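Local coordinates for protein glutamate--cysteine ligase GshA (Methylobacillus flagellatus KT, PDB 3K1T) that probably works as a ligase that joins glutamate to cysteine, at residues A[42-47]-A[173-178]; A[263-268]-A[276-281]; A[284-289]-A[313-318]; A[339-344]-A[359-364]. All blocks are in the same frame, centred on the assembly; numbering follows the deposited sequence. Where two conformers were deposited one is given.

Overall arrangement
Two of the four contacts meet at one bound sulfate, probably from the crystallisation liquor: Ser47 of contact 1 and Arg359 of contact 4 both bond to it, and Gly67 and Asn63 add to its shell. The centres of contacts 1 and 4 are 27 Å apart, on opposite sides of the chain's centre, but their nearest atoms come to about 5 Å, and strands 45-52 and 340-349 are neighbours in one antiparallel sheet. Contacts 2 and 3 belong to another, four-stranded antiparallel sheet, at the beginning and end of strand 280-285, with centres 27 Å apart. Contact 2 stays about 9 Å from contact 4 and about 15 Å from contact 1, nearest atoms.

Contact 1. Residues A[42-47]-A[173-178]; sequences APFYAS and AILLNN. With SO4 (sulfate ion), chain B.
With chi1 at 62°, Tyr45 sets CG between its own backbone N and carbonyl carbon, and from there the ring reaches across to the strand 173-177, while Leu175, its CG anti to the backbone N, comes from the opposite direction to meet it. The phenol oxygen is gripped twice. Tyr45 OH donates to Leu176 O at 2.6 Å, approaching from above the carbonyl plane, with that oxygen lying at the edge of the ring. In return Asn177 ND2 gives a hydrogen to Tyr45 OH at 3.0 Å, a fairly straight bond (162°) in the plane of the amide, which is well turned from the phenol ring. The two bonds together fix where the hydroxyl sits and satisfy it inside a buried contact. The strands 45-47 and 173-177 run nearly parallel, 9° between their directions, yet they are not sheet partners: their axes stay 10.2 Å apart, and they belong to different sheets, the antiparallel one of strand 45-52 and the mixed one of strand 173-177, joined here through side chains. Leu175 packs on both rings: CD1 lies 3.9 Å from Phe44 CD2, which itself rests over one face of the Tyr45 ring toward the rim, and CD2 of the leucine is 4.0 Å from Tyr45 CE2. Leu122 and Leu118 of helix 109-124 pack against the same group. Asn177 is held in turn by Tyr111 and Asn114 at OD1 and by Pro66 O at ND2. Two residues beyond Tyr45 on strand 45-52, Ser47 OG donates to sulfate O2 at 2.8 Å.

Contact 2. Residues A[263-268]-A[276-281]; sequences AKIRRK and QEPFVI
Ile265 is the first residue of segment 263-268 to touch the other side, and it does so with both branches. CG2, anti to the backbone N, lies against the proline ring, 3.7 Å from Pro278 CB, the two side chains sliding past each other in opposite directions. The other branch takes CD1 farther along segment 276-281, to 3.8 Å from Phe279 O and 4.0 Å from Val280 CG2. One isoleucine thus spans three consecutive residues, where the chain runs from loop into strand. This is a helix laid on a sheet: after helix 251-272 a short connection leads the chain into strand 280-285 of the four-stranded antiparallel sheet, the helix lies against the start of that strand, and its Leu261 and Leu262 also pack on Val280. Glu329 of the neighbouring strand 324-329 touches Ile265 as well. One residue on, Arg266 adds its aliphatic part, CG meeting Pro278 CG at 3.7 Å with the side chains about at right angles. The proline ring thus leans on both helix residues. Past CG the arginine bends at chi3 (-64°), and one face of its guanidinium meets Ala263 CA of its own helix, 3.5 Å from the plane and offset toward the rim.

Contact 3. Residues A[284-289]-A[313-318]; sequences ADAGTY and MSVVKE
An Asx turn closes strand 280-285 here, and the end of helix 307-314 packs against the turn and the strand that leads into it. Asp285 OD1 accepts from Gly287 N at 2.9 Å and is also in a salt bridge with Lys208. Facing Ala286 and the carbonyl of Tyr289, Val315, the first residue to leave the helix and one with positive phi (79°), turns its side chain into the other segment. Its CG2 lies 3.8 Å from Ala286 CB and near Ala284 O, while CG1 comes to 3.4 Å from Tyr289 O. An alanine at this position would lose both methyl branches and would probably leave a gap facing Ala286 and the Tyr289 carbonyl. Further up the strand Ala284 CB sits 3.2 Å from Met313 O, and the selenomethionine chain of Met313, bent at chi2 and chi3, curls its CE back to 4.0 Å from that same Ala284 CB. At the exposed end the Tyr289 side chain crosses that of Val316 at about a right angle, CD1 lying 3.8 Å from Val316 CG2. Beyond it the carboxylate of Glu318, its plane turned 51° from the tyrosine ring, brings CD to 4.2 Å from Tyr289 CE1.

Contact 4. Residues A[339-344]-A[359-364]; sequences DAVAEP and RVHTSR. With SO4 (sulfate ion), chain B.
Between Val341 and His361 the contact is tight: Val341 CG1 stands over the centre of the imidazole face in a CH-pi contact, 3.8 Å from the ring centroid. Ala340 CB and Val360 CG1 press closer still, at 3.4 Å. The ring's edge is also held. His361 NE2 donates to Glu343 OE2 at 2.7 Å, in the ring plane and onto the anti lone pair, with the carboxylate nearly coplanar (19°). The carboxylate has a second partner in Arg51, and ND1 is bonded to Glu368; being pinned at both nitrogens leaves the ring little room to turn. A leucine in place of His361 would probably leave Glu343 OE2 and Glu368 without the ring nitrogens that bond them here, and Val341 without its CH-pi face. All this rides on a beta hairpin, strands 340-349 and 352-361, in the antiparallel sheet: Glu343 and Arg359 form a hydrogen-bonded pair, with Arg359 N to Glu343 O at 2.8 Å, and Ala342 and Val360 a non-hydrogen-bonded one. The solvent side is less settled. Exposed Asp339 and Arg364 each have an alternate position, so the salt bridge from Arg364 NE to Asp339 OD2 is doubtful beyond the conformers given. Water bridges Val341 N and Ser363 O. At the other end Arg359 stretches out to the sulfate, NH2 donating to O1 at 2.9 Å, while Asp49 takes a salt bridge from the same nitrogen.

Contact 1. Residues A[42-47]-A[173-178]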
loop_
_atom_site.group_PDB
_atom_site.type_symbol
_atom_site.label_atom_id
_atom_site.label_comp_id
_atom_site.label_asym_id
_atom_site.label_seq_id
_atom_site.Cartn_x
_atom_site.Cartn_y
_atom_site.Cartn_z
ATOM N N ALA A 42 -10.515 -3.127 -10.565
ATOM C CA ALA A 42 -9.348 -3.918 -10.917
ATOM C C ALA A 42 -9.544 -5.305 -10.286
ATOM O O ALA A 42 -10.265 -5.466 -9.275
ATOM C CB ALA A 42 -8.030 -3.281 -10.382
ATOM N N PRO A 43 -8.881 -6.321 -10.846
ATOM C CA PRO A 43 -8.970 -7.652 -10.257
ATOM C C PRO A 43 -8.305 -7.680 -8.875
ATOM O O PRO A 43 -7.501 -6.795 -8.545
ATOM C CB PRO A 43 -8.127 -8.546 -11.212
ATOM C CG PRO A 43 -7.880 -7.734 -12.392
ATOM C CD PRO A 43 -7.984 -6.311 -12.015
ATOM N N PHE A 44 -8.587 -8.737 -8.114
ATOM C CA PHE A 44 -7.972 -8.952 -6.800
ATOM C C PHE A 44 -6.440 -9.020 -6.936
ATOM O O PHE A 44 -5.698 -8.414 -6.152
ATOM C CB PHE A 44 -8.537 -10.262 -6.161
ATOM C CG PHE A 44 -8.099 -10.477 -4.747
ATOM C CD1 PHE A 44 -8.851 -9.968 -3.696
ATOM C CD2 PHE A 44 -6.938 -11.184 -4.459
ATOM C CE1 PHE A 44 -8.446 -10.108 -2.390
ATOM C CE2 PHE A 44 -6.527 -11.350 -3.141
ATOM C CZ PHE A 44 -7.285 -10.805 -2.102
ATOM N N TYR A 45 -5.980 -9.811 -7.925
ATOM C CA TYR A 45 -4.577 -9.977 -8.227
ATOM C C TYR A 45 -4.348 -10.332 -9.696
ATOM O O TYR A 45 -5.286 -10.722 -10.401
ATOM C CB TYR A 45 -3.867 -10.953 -7.264
ATOM C CG TYR A 45 -4.316 -12.403 -7.199
ATOM C CD1 TYR A 45 -5.286 -12.953 -8.057
ATOM C CD2 TYR A 45 -3.773 -13.237 -6.221
ATOM C CE1 TYR A 45 -5.694 -14.307 -7.932
ATOM C CE2 TYR A 45 -4.143 -14.571 -6.105
ATOM C CZ TYR A 45 -5.095 -15.118 -6.962
ATOM O OH TYR A 45 -5.422 -16.460 -6.816
ATOM N N ALA A 46 -3.107 -10.169 -10.154
ATOM C CA ALA A 46 -2.760 -10.432 -11.542
ATOM C C ALA A 46 -1.260 -10.381 -11.742
ATOM O O ALA A 46 -0.530 -9.717 -10.982
ATOM C CB ALA A 46 -3.443 -9.393 -12.466
ATOM N N SER A 47 -0.800 -11.038 -12.796
ATOM C CA SER A 47 0.577 -10.870 -13.250
ATOM C C SER A 47 0.603 -10.649 -14.750
ATOM O O SER A 47 -0.252 -11.191 -15.494
ATOM C CB SER A 47 1.466 -12.053 -12.870
ATOM O OG SER A 47 1.093 -13.235 -13.524
ATOM N N ALA A 173 -16.132 -15.807 0.886
ATOM C CA ALA A 173 -15.760 -15.751 -0.503
ATOM C C ALA A 173 -14.731 -16.824 -0.816
ATOM O O ALA A 173 -14.138 -17.418 0.087
ATOM C CB ALA A 173 -15.191 -14.364 -0.824
ATOM N N ILE A 174 -14.510 -17.037 -2.104
ATOM C CA ILE A 174 -13.636 -18.089 -2.608
ATOM C C ILE A 174 -12.642 -17.470 -3.579
ATOM O O ILE A 174 -13.055 -16.906 -4.586
ATOM C CB ILE A 174 -14.454 -19.161 -3.340
ATOM C CG1 ILE A 174 -15.477 -19.785 -2.372
ATOM C CG2 ILE A 174 -13.544 -20.240 -3.977
ATOM C CD1 ILE A 174 -16.609 -20.512 -3.105
ATOM N N LEU A 175 -11.353 -17.585 -3.288
ATOM C CA LEU A 175 -10.310 -17.082 -4.165
ATOM C C LEU A 175 -9.756 -18.197 -5.007
ATOM O O LEU A 175 -9.268 -19.201 -4.490
ATOM C CB LEU A 175 -9.177 -16.415 -3.361
ATOM C CG LEU A 175 -8.010 -15.842 -4.165
ATOM C CD1 LEU A 175 -8.483 -14.690 -5.084
ATOM C CD2 LEU A 175 -6.843 -15.329 -3.240
ATOM N N LEU A 176 -9.894 -18.055 -6.319
ATOM C CA LEU A 176 -9.299 -18.992 -7.250
ATOM C C LEU A 176 -7.822 -18.718 -7.505
ATOM O O LEU A 176 -7.452 -17.632 -7.967
ATOM C CB LEU A 176 -10.040 -18.948 -8.589
ATOM C CG LEU A 176 -11.520 -19.266 -8.548
ATOM C CD1 LEU A 176 -12.159 -18.886 -9.907
ATOM C CD2 LEU A 176 -11.715 -20.761 -8.178
ATOM N N ASN A 177 -6.975 -19.713 -7.242
ATOM C CA ASN A 177 -5.600 -19.729 -7.746
ATOM C C ASN A 177 -5.449 -20.869 -8.772
ATOM O O ASN A 177 -4.371 -21.416 -8.965
ATOM C CB ASN A 177 -4.594 -19.853 -6.604
ATOM C CG ASN A 177 -3.196 -19.459 -7.007
ATOM O OD1 ASN A 177 -2.269 -20.286 -6.980
ATOM N ND2 ASN A 177 -3.032 -18.187 -7.401
ATOM N N ASN A 178 -6.569 -21.192 -9.421
ATOM C CA ASN A 178 -6.719 -22.282 -10.404
ATOM C C ASN A 178 -7.461 -21.606 -11.576
ATOM O O ASN A 178 -8.543 -21.039 -11.372
ATOM C CB ASN A 178 -7.579 -23.369 -9.768
ATOM C CG ASN A 178 -7.838 -24.556 -10.679
ATOM O OD1 ASN A 178 -8.056 -24.402 -11.898
ATOM N ND2 ASN A 178 -7.807 -25.756 -10.093
HETATM S S SO4 B . 2.692 -16.427 -13.232
HETATM O O1 SO4 B . 4.118 -16.650 -13.282
HETATM O O2 SO4 B . 2.663 -15.247 -12.426
HETATM O O3 SO4 B . 2.133 -16.155 -14.537
HETATM O O4 SO4 B . 2.000 -17.561 -12.580
#

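Contact 2. Residues A[263-268]-A[276-281]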
loop_
_atom_site.group_PDB
_atom_site.type_symbol
_atom_site.label_atom_id
_atom_site.label_comp_id
_atom_site.label_asym_id
_atom_site.label_seq_id
_atom_site.Cartn_x
_atom_site.Cartn_y
_atom_site.Cartn_z
ATOM N N ALA A 263 4.091 -8.766 -43.219
ATOM C CA ALA A 263 4.285 -7.534 -43.998
ATOM C C ALA A 263 4.075 -6.276 -43.141
ATOM O O ALA A 263 4.832 -5.313 -43.256
ATOM C CB ALA A 263 3.369 -7.512 -45.235
ATOM N N LYS A 264 3.049 -6.276 -42.285
ATOM C CA LYS A 264 2.834 -5.160 -41.371
ATOM C C LYS A 264 4.018 -4.965 -40.408
ATOM O O LYS A 264 4.423 -3.821 -40.131
ATOM C CB LYS A 264 1.557 -5.343 -40.543
ATOM C CG LYS A 264 0.250 -5.182 -41.324
ATOM C CD LYS A 264 -0.995 -5.367 -40.451
ATOM C CE LYS A 264 -1.229 -4.209 -39.527
ATOM N NZ LYS A 264 -2.451 -4.402 -38.612
ATOM N N ILE A 265 4.544 -6.069 -39.877
ATOM C CA ILE A 265 5.683 -6.030 -38.958
ATOM C C ILE A 265 6.930 -5.511 -39.702
ATOM O O ILE A 265 7.648 -4.646 -39.205
ATOM C CB ILE A 265 5.976 -7.397 -38.300
ATOM C CG1 ILE A 265 4.777 -7.925 -37.503
ATOM C CG2 ILE A 265 7.192 -7.321 -37.378
ATOM C CD1 ILE A 265 4.855 -9.449 -37.258
ATOM N N ARG A 266 7.160 -6.004 -40.909
ATOM C CA ARG A 266 8.255 -5.523 -41.727
ATOM C C ARG A 266 8.234 -4.008 -41.918
ATOM O O ARG A 266 9.304 -3.395 -41.856
ATOM C CB ARG A 266 8.270 -6.197 -43.114
ATOM C CG ARG A 266 8.851 -7.561 -43.113
ATOM C CD ARG A 266 9.294 -7.973 -44.549
ATOM N NE ARG A 266 8.154 -8.063 -45.457
ATOM C CZ ARG A 266 7.328 -9.113 -45.570
ATOM N NH1 ARG A 266 7.491 -10.232 -44.859
ATOM N NH2 ARG A 266 6.343 -9.045 -46.454
ATOM N N ARG A 267 7.057 -3.404 -42.148
ATOM C CA ARG A 267 6.963 -1.943 -42.302
ATOM C C ARG A 267 7.468 -1.217 -41.069
ATOM O O ARG A 267 8.220 -0.221 -41.162
ATOM C CB ARG A 267 5.531 -1.484 -42.549
ATOM C CG ARG A 267 5.023 -1.700 -43.926
ATOM C CD ARG A 267 3.665 -1.044 -44.087
ATOM N NE ARG A 267 3.714 0.392 -43.819
ATOM C CZ ARG A 267 2.656 1.192 -43.844
ATOM N NH1 ARG A 267 1.452 0.711 -44.124
ATOM N NH2 ARG A 267 2.800 2.472 -43.585
ATOM N N LYS A 268 7.034 -1.697 -39.894
ATOM C CA LYS A 268 7.505 -1.094 -38.648
ATOM C C LYS A 268 8.992 -1.324 -38.388
ATOM O O LYS A 268 9.687 -0.399 -37.913
ATOM C CB LYS A 268 6.621 -1.525 -37.454
ATOM C CG LYS A 268 5.289 -0.796 -37.382
ATOM C CD LYS A 268 5.475 0.641 -36.917
ATOM C CE LYS A 268 4.259 1.507 -37.037
ATOM N NZ LYS A 268 4.542 2.950 -36.744
ATOM N N GLN A 276 16.395 -7.640 -36.967
ATOM C CA GLN A 276 15.947 -8.998 -36.669
ATOM C C GLN A 276 14.782 -9.402 -37.581
ATOM O O GLN A 276 14.065 -8.572 -38.094
ATOM C CB GLN A 276 15.541 -9.163 -35.198
ATOM C CG GLN A 276 16.710 -9.290 -34.238
ATOM C CD GLN A 276 17.240 -7.935 -33.816
ATOM O OE1 GLN A 276 16.597 -6.920 -34.023
ATOM N NE2 GLN A 276 18.384 -7.926 -33.182
ATOM N N GLU A 277 14.626 -10.714 -37.778
ATOM C CA GLU A 277 13.543 -11.275 -38.596
ATOM C C GLU A 277 12.191 -11.141 -37.889
ATOM O O GLU A 277 12.083 -11.492 -36.718
ATOM C CB GLU A 277 13.770 -12.765 -38.828
ATOM C CG GLU A 277 15.078 -13.168 -39.505
ATOM C CD GLU A 277 15.060 -14.642 -39.870
ATOM O OE1 GLU A 277 14.278 -15.015 -40.768
ATOM O OE2 GLU A 277 15.794 -15.431 -39.236
ATOM N N PRO A 278 11.156 -10.643 -38.587
ATOM C CA PRO A 278 9.812 -10.704 -38.010
ATOM C C PRO A 278 9.406 -12.152 -37.746
ATOM O O PRO A 278 9.802 -13.040 -38.494
ATOM C CB PRO A 278 8.917 -10.098 -39.091
ATOM C CG PRO A 278 9.825 -9.288 -39.960
ATOM C CD PRO A 278 11.175 -9.927 -39.876
ATOM N N PHE A 279 8.641 -12.371 -36.675
ATOM C CA PHE A 279 8.078 -13.678 -36.388
ATOM C C PHE A 279 6.675 -13.523 -35.897
ATOM O O PHE A 279 6.303 -12.470 -35.382
ATOM C CB PHE A 279 8.961 -14.547 -35.447
ATOM C CG PHE A 279 8.945 -14.167 -33.984
ATOM C CD1 PHE A 279 9.704 -13.079 -33.512
ATOM C CD2 PHE A 279 8.210 -14.925 -33.062
ATOM C CE1 PHE A 279 9.732 -12.751 -32.110
ATOM C CE2 PHE A 279 8.243 -14.633 -31.680
ATOM C CZ PHE A 279 8.991 -13.521 -31.203
ATOM N N VAL A 280 5.895 -14.585 -36.095
ATOM C CA VAL A 280 4.493 -14.627 -35.709
ATOM C C VAL A 280 4.247 -15.820 -34.820
ATOM O O VAL A 280 4.796 -16.894 -35.063
ATOM C CB VAL A 280 3.574 -14.646 -36.943
ATOM C CG1 VAL A 280 2.133 -15.108 -36.575
ATOM C CG2 VAL A 280 3.603 -13.226 -37.604
ATOM N N ILE A 281 3.457 -15.603 -33.755
ATOM C CA ILE A 281 3.053 -16.671 -32.873
ATOM C C ILE A 281 1.652 -17.078 -33.352
ATOM O O ILE A 281 0.754 -16.248 -33.441
ATOM C CB ILE A 281 2.989 -16.232 -31.405
ATOM C CG1 ILE A 281 4.325 -15.622 -30.949
ATOM C CG2 ILE A 281 2.609 -17.423 -30.460
ATOM C CD1 ILE A 281 4.227 -14.939 -29.550
#

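Contact 3. Residues A[284-289]-A[313-318]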
loop_
_atom_site.group_PDB
_atom_site.type_symbol
_atom_site.label_atom_id
_atom_site.label_comp_id
_atom_site.label_asym_id
_atom_site.label_seq_id
_atom_site.Cartn_x
_atom_site.Cartn_y
_atom_site.Cartn_z
ATOM N N ALA A 284 -3.583 -21.862 -31.612
ATOM C CA ALA A 284 -4.813 -22.599 -31.953
ATOM C C ALA A 284 -5.569 -22.813 -30.640
ATOM O O ALA A 284 -5.079 -23.550 -29.776
ATOM C CB ALA A 284 -4.483 -23.939 -32.604
ATOM N N ASP A 285 -6.708 -22.154 -30.476
ATOM C CA ASP A 285 -7.510 -22.237 -29.245
ATOM C C ASP A 285 -8.592 -23.324 -29.345
ATOM O O ASP A 285 -9.494 -23.210 -30.164
ATOM C CB ASP A 285 -8.206 -20.918 -28.974
ATOM C CG ASP A 285 -9.083 -20.962 -27.692
ATOM O OD1 ASP A 285 -8.821 -21.782 -26.791
ATOM O OD2 ASP A 285 -10.024 -20.158 -27.607
ATOM N N ALA A 286 -8.451 -24.369 -28.539
ATOM C CA ALA A 286 -9.419 -25.460 -28.476
ATOM C C ALA A 286 -10.218 -25.423 -27.161
ATOM O O ALA A 286 -10.709 -26.443 -26.687
ATOM C CB ALA A 286 -8.741 -26.818 -28.701
ATOM N N GLY A 287 -10.396 -24.241 -26.589
ATOM C CA GLY A 287 -11.306 -24.102 -25.453
ATOM C C GLY A 287 -10.844 -24.923 -24.263
ATOM O O GLY A 287 -9.687 -24.845 -23.858
ATOM N N THR A 288 -11.749 -25.738 -23.709
ATOM C CA THR A 288 -11.425 -26.590 -22.558
ATOM C C THR A 288 -10.343 -27.608 -22.875
ATOM O O THR A 288 -9.695 -28.119 -21.965
ATOM C CB THR A 288 -12.680 -27.365 -22.038
ATOM O OG1 THR A 288 -13.233 -28.206 -23.088
ATOM C CG2 THR A 288 -13.737 -26.383 -21.537
ATOM N N TYR A 289 -10.164 -27.938 -24.158
ATOM C CA TYR A 289 -9.215 -28.978 -24.571
ATOM C C TYR A 289 -7.753 -28.490 -24.551
ATOM O O TYR A 289 -6.842 -29.316 -24.562
ATOM C CB TYR A 289 -9.562 -29.494 -25.986
ATOM C CG TYR A 289 -10.883 -30.261 -26.006
ATOM C CD1 TYR A 289 -10.911 -31.636 -25.771
ATOM C CD2 TYR A 289 -12.079 -29.611 -26.246
ATOM C CE1 TYR A 289 -12.130 -32.359 -25.797
ATOM C CE2 TYR A 289 -13.324 -30.306 -26.229
ATOM C CZ TYR A 289 -13.340 -31.678 -25.996
ATOM O OH TYR A 289 -14.541 -32.388 -26.034
HETATM N N MSE A 313 -1.085 -28.508 -33.194
HETATM C CA MSE A 313 -2.031 -27.437 -33.552
HETATM C C MSE A 313 -3.510 -27.902 -33.473
HETATM O O MSE A 313 -4.383 -27.081 -33.241
HETATM C CB MSE A 313 -1.694 -26.900 -34.938
HETATM C CG MSE A 313 -0.281 -26.318 -34.990
HETATM SE SE MSE A 313 0.130 -25.073 -33.509
HETATM C CE MSE A 313 -0.910 -23.784 -34.452
ATOM N N SER A 314 -3.766 -29.202 -33.632
ATOM C CA SER A 314 -5.107 -29.770 -33.385
ATOM C C SER A 314 -5.420 -29.843 -31.898
ATOM O O SER A 314 -6.591 -29.956 -31.516
ATOM C CB SER A 314 -5.214 -31.192 -33.948
ATOM O OG SER A 314 -5.062 -31.208 -35.350
ATOM N N VAL A 315 -4.361 -29.834 -31.074
ATOM C CA VAL A 315 -4.431 -29.780 -29.600
ATOM C C VAL A 315 -4.749 -31.140 -29.006
ATOM O O VAL A 315 -4.036 -31.584 -28.106
ATOM C CB VAL A 315 -5.374 -28.688 -29.011
ATOM C CG1 VAL A 315 -5.267 -28.650 -27.445
ATOM C CG2 VAL A 315 -5.064 -27.289 -29.569
ATOM N N VAL A 316 -5.802 -31.791 -29.478
ATOM C CA VAL A 316 -6.167 -33.102 -28.997
ATOM C C VAL A 316 -6.498 -34.029 -30.173
ATOM O O VAL A 316 -6.707 -33.603 -31.317
ATOM C CB VAL A 316 -7.381 -33.026 -27.996
ATOM C CG1 VAL A 316 -6.979 -32.355 -26.625
ATOM C CG2 VAL A 316 -8.573 -32.294 -28.644
ATOM N N LYS A 317 -6.530 -35.321 -29.873
ATOM C CA LYS A 317 -6.877 -36.316 -30.855
ATOM C C LYS A 317 -8.363 -36.248 -31.241
ATOM O O LYS A 317 -8.715 -36.623 -32.357
ATOM C CB LYS A 317 -6.482 -37.722 -30.364
ATOM C CG LYS A 317 -4.966 -37.959 -30.369
ATOM N N GLU A 318 -9.223 -35.764 -30.340
ATOM C CA GLU A 318 -10.658 -35.506 -30.688
ATOM C C GLU A 318 -10.685 -34.507 -31.833
ATOM O O GLU A 318 -9.880 -33.532 -31.845
ATOM C CB GLU A 318 -11.441 -34.913 -29.517
ATOM C CG GLU A 318 -11.778 -35.848 -28.346
ATOM C CD GLU A 318 -10.690 -35.955 -27.293
ATOM O OE1 GLU A 318 -9.591 -35.352 -27.447
ATOM O OE2 GLU A 318 -10.932 -36.673 -26.305
#

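Contact 4. Residues A[339-344]-A[359-364]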
loop_
_atom_site.group_PDB
_atom_site.type_symbol
_atom_site.label_atom_id
_atom_site.label_comp_id
_atom_site.label_asym_id
_atom_site.label_seq_id
_atom_site.Cartn_x
_atom_site.Cartn_y
_atom_site.Cartn_z
ATOM N N ASP A 339 24.806 -15.082 -19.974
ATOM C CA ASP A 339 24.452 -15.775 -21.219
ATOM C C ASP A 339 22.973 -16.163 -21.346
ATOM O O ASP A 339 22.565 -16.626 -22.397
ATOM C CB ASP A 339 25.298 -17.029 -21.357
ATOM C CG ASP A 339 25.229 -17.911 -20.128
ATOM O OD1 ASP A 339 25.359 -17.393 -18.991
ATOM O OD2 ASP A 339 25.029 -19.127 -20.315
ATOM N N ALA A 340 22.183 -15.977 -20.291
ATOM C CA ALA A 340 20.792 -16.439 -20.293
ATOM C C ALA A 340 19.842 -15.306 -20.666
ATOM O O ALA A 340 19.894 -14.238 -20.060
ATOM C CB ALA A 340 20.413 -16.992 -18.883
ATOM N N VAL A 341 18.903 -15.581 -21.571
ATOM C CA VAL A 341 17.817 -14.645 -21.871
ATOM C C VAL A 341 16.898 -14.500 -20.626
ATOM O O VAL A 341 16.646 -15.480 -19.890
ATOM C CB VAL A 341 17.024 -15.111 -23.061
ATOM C CG1 VAL A 341 15.733 -14.252 -23.245
ATOM C CG2 VAL A 341 17.934 -15.070 -24.313
ATOM N N ALA A 342 16.453 -13.287 -20.362
ATOM C CA ALA A 342 15.568 -13.002 -19.238
ATOM C C ALA A 342 14.376 -12.202 -19.734
ATOM O O ALA A 342 14.504 -11.444 -20.700
ATOM C CB ALA A 342 16.319 -12.218 -18.162
ATOM N N GLU A 343 13.210 -12.350 -19.075
ATOM C CA GLU A 343 12.051 -11.547 -19.388
ATOM C C GLU A 343 11.200 -11.333 -18.136
ATOM O O GLU A 343 11.022 -12.257 -17.352
ATOM C CB GLU A 343 11.228 -12.129 -20.553
ATOM C CG GLU A 343 10.801 -13.605 -20.430
ATOM C CD GLU A 343 10.286 -14.138 -21.743
ATOM O OE1 GLU A 343 9.171 -13.704 -22.131
ATOM O OE2 GLU A 343 10.996 -14.951 -22.399
ATOM N N PRO A 344 10.695 -10.109 -17.942
ATOM C CA PRO A 344 10.068 -9.769 -16.659
ATOM C C PRO A 344 8.584 -10.113 -16.548
ATOM O O PRO A 344 7.837 -10.120 -17.547
ATOM C CB PRO A 344 10.230 -8.232 -16.582
ATOM C CG PRO A 344 10.169 -7.838 -18.037
ATOM C CD PRO A 344 10.977 -8.903 -18.743
ATOM N N ARG A 359 11.939 -14.184 -15.522
ATOM C CA ARG A 359 12.088 -15.573 -15.957
ATOM C C ARG A 359 13.412 -15.642 -16.721
ATOM O O ARG A 359 13.525 -15.064 -17.801
ATOM C CB ARG A 359 10.964 -15.995 -16.890
ATOM C CG ARG A 359 9.528 -15.827 -16.330
ATOM C CD ARG A 359 8.493 -16.283 -17.345
ATOM N NE ARG A 359 7.155 -15.765 -17.023
ATOM C CZ ARG A 359 6.378 -16.212 -16.032
ATOM N NH1 ARG A 359 6.758 -17.247 -15.304
ATOM N NH2 ARG A 359 5.200 -15.630 -15.779
ATOM N N VAL A 360 14.373 -16.361 -16.153
ATOM C CA VAL A 360 15.698 -16.498 -16.718
ATOM C C VAL A 360 15.718 -17.859 -17.396
ATOM O O VAL A 360 15.633 -18.910 -16.737
ATOM C CB VAL A 360 16.812 -16.338 -15.638
ATOM C CG1 VAL A 360 18.263 -16.518 -16.253
ATOM C CG2 VAL A 360 16.713 -14.995 -14.887
ATOM N N HIS A 361 15.763 -17.839 -18.714
ATOM C CA HIS A 361 15.691 -19.066 -19.527
ATOM C C HIS A 361 16.769 -20.076 -19.141
ATOM O O HIS A 361 17.944 -19.725 -18.988
ATOM C CB HIS A 361 15.852 -18.768 -21.034
ATOM C CG HIS A 361 14.726 -18.000 -21.646
ATOM N ND1 HIS A 361 14.378 -18.143 -22.973
ATOM C CD2 HIS A 361 13.927 -17.026 -21.153
ATOM C CE1 HIS A 361 13.421 -17.288 -23.268
ATOM N NE2 HIS A 361 13.094 -16.633 -22.169
ATOM N N THR A 362 16.362 -21.341 -18.991
ATOM C CA THR A 362 17.323 -22.429 -18.769
ATOM C C THR A 362 17.949 -22.916 -20.081
ATOM O O THR A 362 19.068 -23.371 -20.075
ATOM C CB THR A 362 16.693 -23.624 -18.015
ATOM O OG1 THR A 362 15.551 -24.055 -18.732
ATOM C CG2 THR A 362 16.241 -23.226 -16.617
ATOM N N SER A 363 17.242 -22.835 -21.194
ATOM C CA SER A 363 17.825 -23.139 -22.491
ATOM C C SER A 363 18.811 -22.051 -22.907
ATOM O O SER A 363 18.741 -20.907 -22.431
ATOM C CB SER A 363 16.753 -23.268 -23.567
ATOM O OG SER A 363 15.898 -24.373 -23.300
ATOM N N ARG A 364 19.710 -22.421 -23.820
ATOM C CA ARG A 364 20.781 -21.509 -24.287
ATOM C C ARG A 364 21.058 -21.290 -25.791
ATOM O O ARG A 364 22.160 -20.853 -26.106
ATOM C CB ARG A 364 22.110 -21.985 -23.712
ATOM C CG ARG A 364 22.228 -21.848 -22.226
ATOM C CD ARG A 364 22.434 -20.422 -21.887
ATOM N NE ARG A 364 22.680 -20.335 -20.477
ATOM C CZ ARG A 364 21.722 -20.309 -19.574
ATOM N NH1 ARG A 364 20.468 -20.300 -19.940
ATOM N NH2 ARG A 364 22.060 -20.264 -18.320
HETATM S S SO4 B . 2.692 -16.427 -13.232
HETATM O O1 SO4 B . 4.118 -16.650 -13.282
HETATM O O2 SO4 B . 2.663 -15.247 -12.426
HETATM O O3 SO4 B . 2.133 -16.155 -14.537
HETATM O O4 SO4 B . 2.000 -17.561 -12.580
HETATM O O HOH W 1 23.450 -18.113 -24.502
HETATM O O HOH W 2 18.904 -18.183 -22.908
HETATM O O HOH W 3 7.776 -13.184 -18.247
#